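Local structure of CopC (Methylosinus trichosporium OB3b, 5ICU) at residues S38-T43 / V74-V79. The protein binds copper(II) and probably serves as a periplasmic copper chaperone or carrier in metal homeostasis. Residues are numbered along the deposited sequence; the frame is centred on the assembly and turned at random.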
ATOM      1  N   SER A  38      -2.601  -5.154  -0.306  1.00  5.38           N
ATOM      2  CA  SER A  38      -3.471  -5.336  -1.463  1.00  5.57           C
ATOM      3  C   SER A  38      -3.961  -3.993  -1.963  1.00  5.61           C
ATOM      4  O   SER A  38      -4.204  -3.083  -1.188  1.00  5.76           O
ATOM      5  CB  SER A  38      -4.726  -6.140  -1.123  1.00  5.77           C
ATOM      6  OG  SER A  38      -4.386  -7.425  -0.640  1.00  6.41           O
ATOM      7  N   ILE A  39      -4.129  -3.864  -3.277  1.00  5.77           N
ATOM      8  CA  ILE A  39      -4.839  -2.740  -3.867  1.00  6.14           C
ATOM      9  C   ILE A  39      -6.138  -3.229  -4.412  1.00  6.17           C
ATOM     10  O   ILE A  39      -6.179  -4.208  -5.174  1.00  6.35           O
ATOM     11  CB  ILE A  39      -4.006  -2.102  -5.007  1.00  6.35           C
ATOM     12  CG1 ILE A  39      -2.643  -1.611  -4.482  1.00  6.58           C
ATOM     13  CG2 ILE A  39      -4.776  -0.976  -5.685  1.00  6.57           C
ATOM     14  CD1 ILE A  39      -1.722  -1.097  -5.560  1.00  7.02           C
ATOM     15  N   LEU A  40      -7.210  -2.546  -4.022  1.00  6.41           N
ATOM     16  CA  LEU A  40      -8.590  -2.813  -4.484  1.00  6.97           C
ATOM     17  C   LEU A  40      -9.029  -1.677  -5.359  1.00  7.19           C
ATOM     18  O   LEU A  40      -8.719  -0.539  -5.085  1.00  7.23           O
ATOM     19  CB  LEU A  40      -9.570  -2.921  -3.293  1.00  7.29           C
ATOM     20  CG  LEU A  40      -9.208  -3.870  -2.190  1.00  7.77           C
ATOM     21  CD1 LEU A  40     -10.321  -3.847  -1.140  1.00  8.04           C
ATOM     22  CD2 LEU A  40      -8.924  -5.280  -2.680  1.00  8.14           C
ATOM     23  N   ASP A  41      -9.729  -1.979  -6.440  1.00  7.62           N
ATOM     24  CA  ASP A  41     -10.322  -0.912  -7.262  1.00  8.31           C
ATOM     25  C   ASP A  41     -11.618  -0.392  -6.676  1.00  8.78           C
ATOM     26  O   ASP A  41     -11.996  -0.793  -5.576  1.00  8.49           O
ATOM     27  CB  ASP A  41     -10.442  -1.366  -8.740  1.00  9.06           C
ATOM     28  CG  ASP A  41     -11.606  -2.294  -9.019  1.00  9.83           C
ATOM     29  OD1 ASP A  41     -12.465  -2.486  -8.182  1.00  9.94           O
ATOM     30  OD2 ASP A  41     -11.653  -2.861 -10.157  1.00 12.32           O
ATOM     31  N   SER A  42     -12.266   0.538  -7.370  1.00  9.65           N
ATOM     32  CA  SER A  42     -13.413   1.219  -6.832  1.00 10.49           C
ATOM     33  C   SER A  42     -14.638   0.365  -6.698  1.00 11.03           C
ATOM     34  O   SER A  42     -15.608   0.805  -6.115  1.00 10.51           O
ATOM     35  CB  SER A  42     -13.732   2.454  -7.683  1.00 11.30           C
ATOM     36  OG  SER A  42     -14.157   2.099  -8.967  1.00 12.60           O
ATOM     37  N   THR A  43     -14.607  -0.855  -7.244  1.00 11.99           N
ATOM     38  CA  THR A  43     -15.676  -1.865  -7.016  1.00 13.27           C
ATOM     39  C   THR A  43     -15.301  -2.893  -5.931  1.00 12.37           C
ATOM     40  O   THR A  43     -16.090  -3.768  -5.566  1.00 13.13           O
ATOM     41  CB  THR A  43     -16.049  -2.610  -8.324  1.00 14.88           C
ATOM     42  OG1 THR A  43     -15.037  -3.537  -8.693  1.00 17.51           O
ATOM     43  CG2 THR A  43     -16.247  -1.638  -9.458  1.00 15.99           C
ATOM     44  N   VAL A  74      -8.340   1.505  -2.896  1.00  7.07           N
ATOM     45  CA  VAL A  74      -8.051   1.287  -1.494  1.00  6.81           C
ATOM     46  C   VAL A  74      -6.855   0.394  -1.389  1.00  6.52           C
ATOM     47  O   VAL A  74      -6.770  -0.645  -2.040  1.00  6.77           O
ATOM     48  CB  VAL A  74      -9.290   0.722  -0.754  1.00  7.01           C
ATOM     49  CG1 VAL A  74      -8.922   0.095   0.583  1.00  7.02           C
ATOM     50  CG2 VAL A  74     -10.300   1.846  -0.539  1.00  7.22           C
ATOM     51  N   VAL A  75      -5.927   0.821  -0.531  1.00  5.99           N
ATOM     52  CA  VAL A  75      -4.816   0.019  -0.101  1.00  5.94           C
ATOM     53  C   VAL A  75      -5.230  -0.591   1.201  1.00  5.77           C
ATOM     54  O   VAL A  75      -5.575   0.147   2.128  1.00  6.09           O
ATOM     55  CB  VAL A  75      -3.565   0.895   0.120  1.00  6.10           C
ATOM     56  CG1 VAL A  75      -2.462   0.037   0.726  1.00  6.14           C
ATOM     57  CG2 VAL A  75      -3.111   1.551  -1.186  1.00  6.34           C
ATOM     58  N   LYS A  76      -5.162  -1.918   1.295  1.00  5.43           N
ATOM     59  CA  LYS A  76      -5.330  -2.569   2.596  1.00  5.39           C
ATOM     60  C   LYS A  76      -4.084  -3.331   2.922  1.00  5.27           C
ATOM     61  O   LYS A  76      -3.347  -3.731   2.040  1.00  5.35           O
ATOM     62  CB  LYS A  76      -6.577  -3.441   2.655  1.00  5.71           C
ATOM     63  CG  LYS A  76      -6.606  -4.660   1.767  1.00  6.00           C
ATOM     64  CD  LYS A  76      -7.888  -5.481   1.929  1.00  6.40           C
ATOM     65  CE  LYS A  76      -7.823  -6.833   1.223  1.00  6.81           C
ATOM     66  NZ  LYS A  76      -9.091  -7.616   1.372  1.00  7.49           N
ATOM     67  N   PHE A  77      -3.849  -3.541   4.201  1.00  4.98           N
ATOM     68  CA  PHE A  77      -2.631  -4.225   4.648  1.00  4.84           C
ATOM     69  C   PHE A  77      -2.905  -5.036   5.883  1.00  4.72           C
ATOM     70  O   PHE A  77      -3.707  -4.658   6.703  1.00  4.70           O
ATOM     71  CB  PHE A  77      -1.445  -3.277   4.811  1.00  4.91           C
ATOM     72  CG  PHE A  77      -1.701  -2.147   5.751  1.00  4.96           C
ATOM     73  CD1 PHE A  77      -2.226  -0.952   5.266  1.00  4.96           C
ATOM     74  CD2 PHE A  77      -1.448  -2.227   7.130  1.00  5.06           C
ATOM     75  CE1 PHE A  77      -2.512   0.104   6.097  1.00  5.17           C
ATOM     76  CE2 PHE A  77      -1.718  -1.152   7.968  1.00  5.17           C
ATOM     77  CZ  PHE A  77      -2.279  -0.010   7.448  1.00  5.19           C
ATOM     78  N   ARG A  78      -2.168  -6.142   6.003  1.00  4.67           N
ATOM     79  CA  ARG A  78      -2.291  -6.990   7.161  1.00  5.01           C
ATOM     80  C   ARG A  78      -0.898  -7.539   7.420  1.00  4.92           C
ATOM     81  O   ARG A  78      -0.402  -8.378   6.642  1.00  5.09           O
ATOM     82  CB  ARG A  78      -3.293  -8.076   6.848  1.00  5.20           C
ATOM     83  CG  ARG A  78      -3.757  -8.878   8.132  1.00  5.47           C
ATOM     84  CD  ARG A  78      -5.002  -9.719   7.883  1.00  5.77           C
ATOM     85  NE  ARG A  78      -5.383 -10.481   9.081  1.00  6.12           N
ATOM     86  CZ  ARG A  78      -4.839 -11.630   9.474  1.00  6.27           C
ATOM     87  NH1 ARG A  78      -3.886 -12.206   8.783  1.00  6.34           N
ATOM     88  NH2 ARG A  78      -5.257 -12.215  10.602  1.00  6.61           N
ATOM     89  N   VAL A  79      -0.230  -6.998   8.438  1.00  5.16           N
ATOM     90  CA  VAL A  79       1.184  -7.232   8.647  1.00  5.30           C
ATOM     91  C   VAL A  79       1.411  -7.986   9.932  1.00  5.17           C
ATOM     92  O   VAL A  79       0.640  -7.847  10.884  1.00  5.09           O
ATOM     93  CB  VAL A  79       1.997  -5.901   8.634  1.00  5.67           C
ATOM     94  CG1 VAL A  79       1.769  -5.162   7.313  1.00  5.86           C
ATOM     95  CG2 VAL A  79       1.663  -5.001   9.816  1.00  5.70           C
TER
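Ser38 and Lys76 exchange two backbone hydrogen bonds, Ser38 N to Lys76 O at 2.8 Å and Lys76 N to Ser38 O at 2.9 Å. Leu40 and Val74 form the next such pair: Leu40 N gives a nearly straight bond to Val74 O (172°), and Val74 N returns one to Leu40 O at 3.0 Å. Between them lies the non-hydrogen-bonded pair Ile39–Val75, where the closest approaches are CA-H...O contacts: Val75 CA approaches Ser38 O at 3.3 Å and Ile39 CA approaches Val74 O at 3.4 Å. Both carbonyl oxygens thus receive an N-H and a C-H.

Side chains divide between the two faces. On one, Lys76 takes chi1 66°, which sets CG between its own N and carbonyl carbon, and its extended chain runs alongside Ser38, CG 3.8 Å from Ser38 CB and CE close to both CB and OG. A small serine leaves room for this methylene run, and the long chain suits an exposed site where its ammonium can reach solvent. Leu40 CD1 flanks the same chain at Lys76 CD, 4.2 Å away, while Leu40 CB faces Val74 CB. The other face carries the branched, buried Ile39 and Val75, apolar residues that suit the interior; Ile39 also packs on Val48, Val75 on Phe93.

Beyond Leu40, Asp41 OD1 accepts from Thr43 N, which comes from above the carboxylate plane (an Asx turn), from Thr43 OG1 at 2.8 Å on its syn lone pair, and from Lys45 N; three donors on one oxygen hold the carboxylate in place as the chain turns toward strand 46-50. Strands 36-40 and 71-80 are antiparallel neighbours within a mixed sheet of the cupredoxin-like beta-sandwich of CopC.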